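Local coordinates for protein S-adenosyl-L-methionine-dependent 2-deoxy-scyllo-inosamine dehydrogenase (Bacillus circulans, PDB 4M7S) that catalyses the radical S-adenosyl-L-methionine-dependent two-electron oxidation of 2-deoxy-scyllo-inosamine to amino-dideoxy-scyllo-inosose in butirosin biosynthesis, using two [4Fe-4S] clusters, at residues M45-S50 and Q203-I208; D2-M7 and S49-A54. All coordinates share one frame; numbering follows the deposited sequence.

Contact 1 (M45-S50 and Q203-I208)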
loop_
_atom_site.group_PDB
_atom_site.type_symbol
_atom_site.label_atom_id
_atom_site.label_comp_id
_atom_site.label_asym_id
_atom_site.label_seq_id
_atom_site.Cartn_x
_atom_site.Cartn_y
_atom_site.Cartn_z
HETATM N N MSE A 45 3.032 -7.255 12.075
HETATM C CA MSE A 45 3.493 -6.305 13.088
HETATM C C MSE A 45 4.816 -6.767 13.715
HETATM O O MSE A 45 5.724 -5.966 13.931
HETATM C CB MSE A 45 2.427 -6.105 14.184
HETATM C CG MSE A 45 1.181 -5.319 13.730
HETATM SE SE MSE A 45 1.623 -3.536 13.037
HETATM C CE MSE A 45 1.517 -3.948 11.143
ATOM N N GLU A 46 4.909 -8.061 14.009
ATOM C CA GLU A 46 6.098 -8.623 14.633
ATOM C C GLU A 46 7.297 -8.522 13.712
ATOM O O GLU A 46 8.422 -8.309 14.166
ATOM C CB GLU A 46 5.861 -10.092 14.993
ATOM C CG GLU A 46 4.835 -10.305 16.094
ATOM C CD GLU A 46 4.482 -11.768 16.258
ATOM O OE1 GLU A 46 4.725 -12.547 15.302
ATOM O OE2 GLU A 46 3.967 -12.139 17.336
ATOM N N GLN A 47 7.061 -8.712 12.418
ATOM C CA GLN A 47 8.144 -8.649 11.443
ATOM C C GLN A 47 8.593 -7.212 11.260
ATOM O O GLN A 47 9.794 -6.931 11.223
ATOM C CB GLN A 47 7.709 -9.243 10.100
ATOM C CG GLN A 47 7.364 -10.723 10.190
ATOM C CD GLN A 47 6.833 -11.260 8.880
ATOM O OE1 GLN A 47 6.956 -10.610 7.832
ATOM N NE2 GLN A 47 6.225 -12.441 8.929
ATOM N N LEU A 48 7.624 -6.306 11.160
ATOM C CA LEU A 48 7.932 -4.891 10.987
ATOM C C LEU A 48 8.601 -4.371 12.248
ATOM O O LEU A 48 9.499 -3.519 12.197
ATOM C CB LEU A 48 6.672 -4.081 10.634
ATOM C CG LEU A 48 6.078 -4.270 9.236
ATOM C CD1 LEU A 48 4.854 -3.347 9.030
ATOM C CD2 LEU A 48 7.140 -4.010 8.147
ATOM N N SER A 49 8.187 -4.908 13.392
ATOM C CA SER A 49 8.818 -4.528 14.653
ATOM C C SER A 49 10.273 -4.983 14.725
ATOM O O SER A 49 11.125 -4.265 15.246
ATOM C CB SER A 49 8.040 -5.084 15.851
ATOM O OG SER A 49 8.520 -4.506 17.036
ATOM N N SER A 50 10.550 -6.183 14.219
ATOM C CA SER A 50 11.907 -6.732 14.227
ATOM C C SER A 50 12.849 -5.913 13.323
ATOM O O SER A 50 14.073 -6.035 13.399
ATOM C CB SER A 50 11.881 -8.180 13.749
ATOM O OG SER A 50 11.584 -8.248 12.361
ATOM N N GLN A 203 7.069 -16.492 5.488
ATOM C CA GLN A 203 8.429 -16.000 5.357
ATOM C C GLN A 203 8.503 -14.554 5.820
ATOM O O GLN A 203 7.544 -13.803 5.671
ATOM C CB GLN A 203 8.866 -16.107 3.891
ATOM C CG GLN A 203 10.304 -15.732 3.617
ATOM C CD GLN A 203 10.752 -16.168 2.233
ATOM O OE1 GLN A 203 9.962 -16.174 1.283
ATOM N NE2 GLN A 203 12.017 -16.553 2.116
ATOM N N HIS A 204 9.641 -14.172 6.391
ATOM C CA HIS A 204 9.826 -12.817 6.888
ATOM C C HIS A 204 9.816 -11.813 5.748
ATOM O O HIS A 204 10.421 -12.036 4.695
ATOM C CB HIS A 204 11.136 -12.707 7.672
ATOM C CG HIS A 204 11.195 -11.520 8.586
ATOM N ND1 HIS A 204 11.311 -10.231 8.125
ATOM C CD2 HIS A 204 11.174 -11.439 9.942
ATOM C CE1 HIS A 204 11.338 -9.396 9.151
ATOM N NE2 HIS A 204 11.263 -10.103 10.264
ATOM N N ILE A 205 9.132 -10.697 5.959
ATOM C CA ILE A 205 8.986 -9.725 4.893
ATOM C C ILE A 205 10.325 -9.122 4.490
ATOM O O ILE A 205 10.484 -8.673 3.357
ATOM C CB ILE A 205 7.981 -8.624 5.241
ATOM C CG1 ILE A 205 7.615 -7.841 3.969
ATOM C CG2 ILE A 205 8.527 -7.739 6.362
ATOM C CD1 ILE A 205 6.573 -6.796 4.168
ATOM N N SER A 206 11.297 -9.130 5.402
ATOM C CA SER A 206 12.611 -8.626 5.049
ATOM C C SER A 206 13.292 -9.580 4.079
ATOM O O SER A 206 14.022 -9.153 3.178
ATOM C CB SER A 206 13.483 -8.462 6.292
ATOM O OG SER A 206 14.773 -8.013 5.923
ATOM N N ASP A 207 13.081 -10.878 4.289
ATOM C CA ASP A 207 13.668 -11.898 3.422
ATOM C C ASP A 207 13.009 -11.896 2.043
ATOM O O ASP A 207 13.651 -12.191 1.039
ATOM C CB ASP A 207 13.541 -13.281 4.060
ATOM C CG ASP A 207 14.394 -13.428 5.305
ATOM O OD1 ASP A 207 15.483 -12.820 5.363
ATOM O OD2 ASP A 207 13.973 -14.159 6.222
ATOM N N ILE A 208 11.715 -11.588 2.010
ATOM C CA ILE A 208 10.999 -11.464 0.751
ATOM C C ILE A 208 11.514 -10.241 -0.001
ATOM O O ILE A 208 11.868 -10.323 -1.177
ATOM C CB ILE A 208 9.484 -11.339 0.996
ATOM C CG1 ILE A 208 8.938 -12.646 1.587
ATOM C CG2 ILE A 208 8.747 -10.979 -0.289
ATOM C CD1 ILE A 208 7.531 -12.509 2.157
#
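Gln47 reaches from the last turns of helix 38-50 along the imidazole of His204, and its atoms meet first the ring and then the backbone. CB sits over one face of the ring, displaced toward the rim and 3.9 Å from the His204 ring centroid, a CH-pi contact. With CG anti to the carbonyl carbon (chi1 -63°) and the chain extended beyond it, CG runs on past His204 CD2 and CD comes up to the backbone at His204 CA. At the tip, Gln47 OE1 accepts from Ile205 N at 2.9 Å, the N-H lying well above the carbonyl plane, while NE2 bonds to the carbonyl of Ile200. A glutamine suits this buried place because one amide can serve both a donor and an acceptor of the main chain. The contact thereby joins a helix of the radical SAM domain to helix 205-209 of the iron-sulfur cluster-binding domain, whose N-cap is His204. His204 ND1 accepts from Ser206 N at 2.9 Å, and the other ring nitrogen, NE2, donates to Ser50 OG at 2.8 Å. Both partners lie in the ring plane, which fixes the imidazole's rotation. Deeper in, Leu48 CD2 approaches Ile205 CG2 at 4.4 Å.

Contact 2 (D2-M7 and S49-A54)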
loop_
_atom_site.group_PDB
_atom_site.type_symbol
_atom_site.label_atom_id
_atom_site.label_comp_id
_atom_site.label_asym_id
_atom_site.label_seq_id
_atom_site.Cartn_x
_atom_site.Cartn_y
_atom_site.Cartn_z
ATOM N N ASP A 2 19.475 -2.668 -1.398
ATOM C CA ASP A 2 19.718 -2.804 0.035
ATOM C C ASP A 2 18.677 -2.059 0.884
ATOM O O ASP A 2 18.256 -2.552 1.928
ATOM C CB ASP A 2 21.133 -2.341 0.389
ATOM C CG ASP A 2 21.902 -3.376 1.201
ATOM O OD1 ASP A 2 21.627 -4.588 1.046
ATOM O OD2 ASP A 2 22.785 -2.977 1.992
ATOM N N LYS A 3 18.270 -0.878 0.433
ATOM C CA LYS A 3 17.386 -0.018 1.219
ATOM C C LYS A 3 16.014 -0.662 1.471
ATOM O O LYS A 3 15.360 -1.139 0.539
ATOM C CB LYS A 3 17.233 1.333 0.515
ATOM C CG LYS A 3 16.111 2.206 1.036
ATOM C CD LYS A 3 15.791 3.327 0.055
ATOM C CE LYS A 3 14.440 3.965 0.361
ATOM N NZ LYS A 3 13.306 2.993 0.248
ATOM N N LEU A 4 15.580 -0.676 2.730
ATOM C CA LEU A 4 14.261 -1.202 3.073
ATOM C C LEU A 4 13.181 -0.328 2.442
ATOM O O LEU A 4 13.420 0.846 2.151
ATOM C CB LEU A 4 14.074 -1.231 4.591
ATOM C CG LEU A 4 12.915 -2.062 5.156
ATOM C CD1 LEU A 4 13.207 -3.555 5.006
ATOM C CD2 LEU A 4 12.629 -1.711 6.617
ATOM N N PHE A 5 11.997 -0.896 2.231
ATOM C CA PHE A 5 10.862 -0.120 1.743
ATOM C C PHE A 5 10.579 1.045 2.691
ATOM O O PHE A 5 10.820 0.947 3.892
ATOM C CB PHE A 5 9.619 -1.004 1.590
ATOM C CG PHE A 5 9.400 -1.947 2.744
ATOM C CD1 PHE A 5 8.709 -1.535 3.877
ATOM C CD2 PHE A 5 9.880 -3.248 2.689
ATOM C CE1 PHE A 5 8.518 -2.402 4.942
ATOM C CE2 PHE A 5 9.688 -4.122 3.742
ATOM C CZ PHE A 5 9.009 -3.697 4.875
ATOM N N SER A 6 10.084 2.150 2.146
ATOM C CA SER A 6 9.796 3.319 2.959
ATOM C C SER A 6 8.294 3.412 3.220
ATOM O O SER A 6 7.856 4.123 4.122
ATOM C CB SER A 6 10.309 4.589 2.275
ATOM O OG SER A 6 9.569 4.851 1.099
HETATM N N MSE A 7 7.514 2.682 2.425
HETATM C CA MSE A 7 6.060 2.624 2.576
HETATM C C MSE A 7 5.617 1.174 2.450
HETATM O O MSE A 7 6.102 0.436 1.580
HETATM C CB MSE A 7 5.354 3.495 1.524
HETATM C CG MSE A 7 3.860 3.145 1.299
HETATM SE SE MSE A 7 2.609 3.641 2.754
HETATM C CE MSE A 7 2.369 5.530 2.291
ATOM N N SER A 49 8.187 -4.908 13.392
ATOM C CA SER A 49 8.818 -4.528 14.653
ATOM C C SER A 49 10.273 -4.983 14.725
ATOM O O SER A 49 11.125 -4.265 15.246
ATOM C CB SER A 49 8.040 -5.084 15.851
ATOM O OG SER A 49 8.520 -4.506 17.036
ATOM N N SER A 50 10.550 -6.183 14.219
ATOM C CA SER A 50 11.907 -6.732 14.227
ATOM C C SER A 50 12.849 -5.913 13.323
ATOM O O SER A 50 14.073 -6.035 13.399
ATOM C CB SER A 50 11.881 -8.180 13.749
ATOM O OG SER A 50 11.584 -8.248 12.361
ATOM N N LEU A 51 12.271 -5.082 12.466
ATOM C CA LEU A 51 13.050 -4.210 11.583
ATOM C C LEU A 51 13.134 -2.782 12.130
ATOM O O LEU A 51 13.739 -1.921 11.505
ATOM C CB LEU A 51 12.413 -4.168 10.189
ATOM C CG LEU A 51 12.361 -5.458 9.370
ATOM C CD1 LEU A 51 11.339 -5.338 8.231
ATOM C CD2 LEU A 51 13.751 -5.808 8.817
ATOM N N ASP A 52 12.523 -2.530 13.288
ATOM C CA ASP A 52 12.372 -1.163 13.797
ATOM C C ASP A 52 11.815 -0.238 12.703
ATOM O O ASP A 52 12.281 0.891 12.522
ATOM C CB ASP A 52 13.709 -0.628 14.325
ATOM C CG ASP A 52 13.544 0.594 15.218
ATOM O OD1 ASP A 52 12.396 0.926 15.581
ATOM O OD2 ASP A 52 14.571 1.215 15.567
ATOM N N PHE A 53 10.825 -0.736 11.970
ATOM C CA PHE A 53 10.271 -0.018 10.825
ATOM C C PHE A 53 9.784 1.395 11.168
ATOM O O PHE A 53 8.964 1.581 12.072
ATOM C CB PHE A 53 9.137 -0.813 10.192
ATOM C CG PHE A 53 8.541 -0.144 8.993
ATOM C CD1 PHE A 53 9.295 0.028 7.834
ATOM C CD2 PHE A 53 7.240 0.325 9.025
ATOM C CE1 PHE A 53 8.752 0.655 6.722
ATOM C CE2 PHE A 53 6.691 0.954 7.924
ATOM C CZ PHE A 53 7.442 1.116 6.773
ATOM N N ALA A 54 10.297 2.382 10.438
ATOM C CA ALA A 54 10.023 3.783 10.736
ATOM C C ALA A 54 9.565 4.553 9.506
ATOM O O ALA A 54 9.687 5.776 9.462
ATOM C CB ALA A 54 11.267 4.447 11.348
#
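Phe53 pushes its ring toward the N-terminal segment and meets Phe5 at close range, with Phe53 CE1 3.5 Å from Phe5 CE1. The two rings are inclined at 47° with centroids 5.4 Å apart, an oblique pairing. Phe53 stands with CG anti to the backbone N (chi1 -179°), which brings the ring edge up to Phe5 O, in its plane and 3.5 Å from Phe53 CE1. This is the tight part, where two buried aromatic rings bring large apolar surfaces together. Leu4 CG lies over the centre of one face of the Phe5 ring, and Trp209 meets Phe5 edge-to-face.

Toward the surface the fit slackens and branched aliphatic chains take over. Leu4 CD2 is 4.0 Å from Phe53 CD1, also at the Phe53 ring edge, and Leu4 CD1 is 4.1 Å from Leu51 CD1. Leu4 and Leu51 are both partly exposed, whereas Asp52, its side chain starting away from the N-terminal segment, is exposed, as suits a carboxylate. No hydrogen bond crosses between the segments.

Asp52, the first residue to leave helical geometry after helix 38-50, has positive phi (49°) and belongs to a Schellman motif, the turn that leads through Phe53 toward strand 56-58; the contact thus sets a helix-to-strand connection of the radical SAM fold against the lead-in to its first strand, 7-10.

How the contacts relate
From the N terminus, residues 2-7 lead into strand 7-10; the chain then runs through helix 38-50 and returns at 49-54, where contact 2 closes a loop with 41 residues between its two segments. Contact 1 opens on the same helix and closes much later at 203-208, after the remaining strands. The two loops neither nest nor cross: they meet end to end, sharing Ser49 and Ser50. Their centres lie 9 Å apart, and Leu48 CD2 packs on Phe5 CZ between them. Ile205 also touches Phe5, so the N-terminal lead-in, the end of helix 38-50 and helix 205-209 come together, joining the radical SAM domain to the iron-sulfur cluster-binding domain.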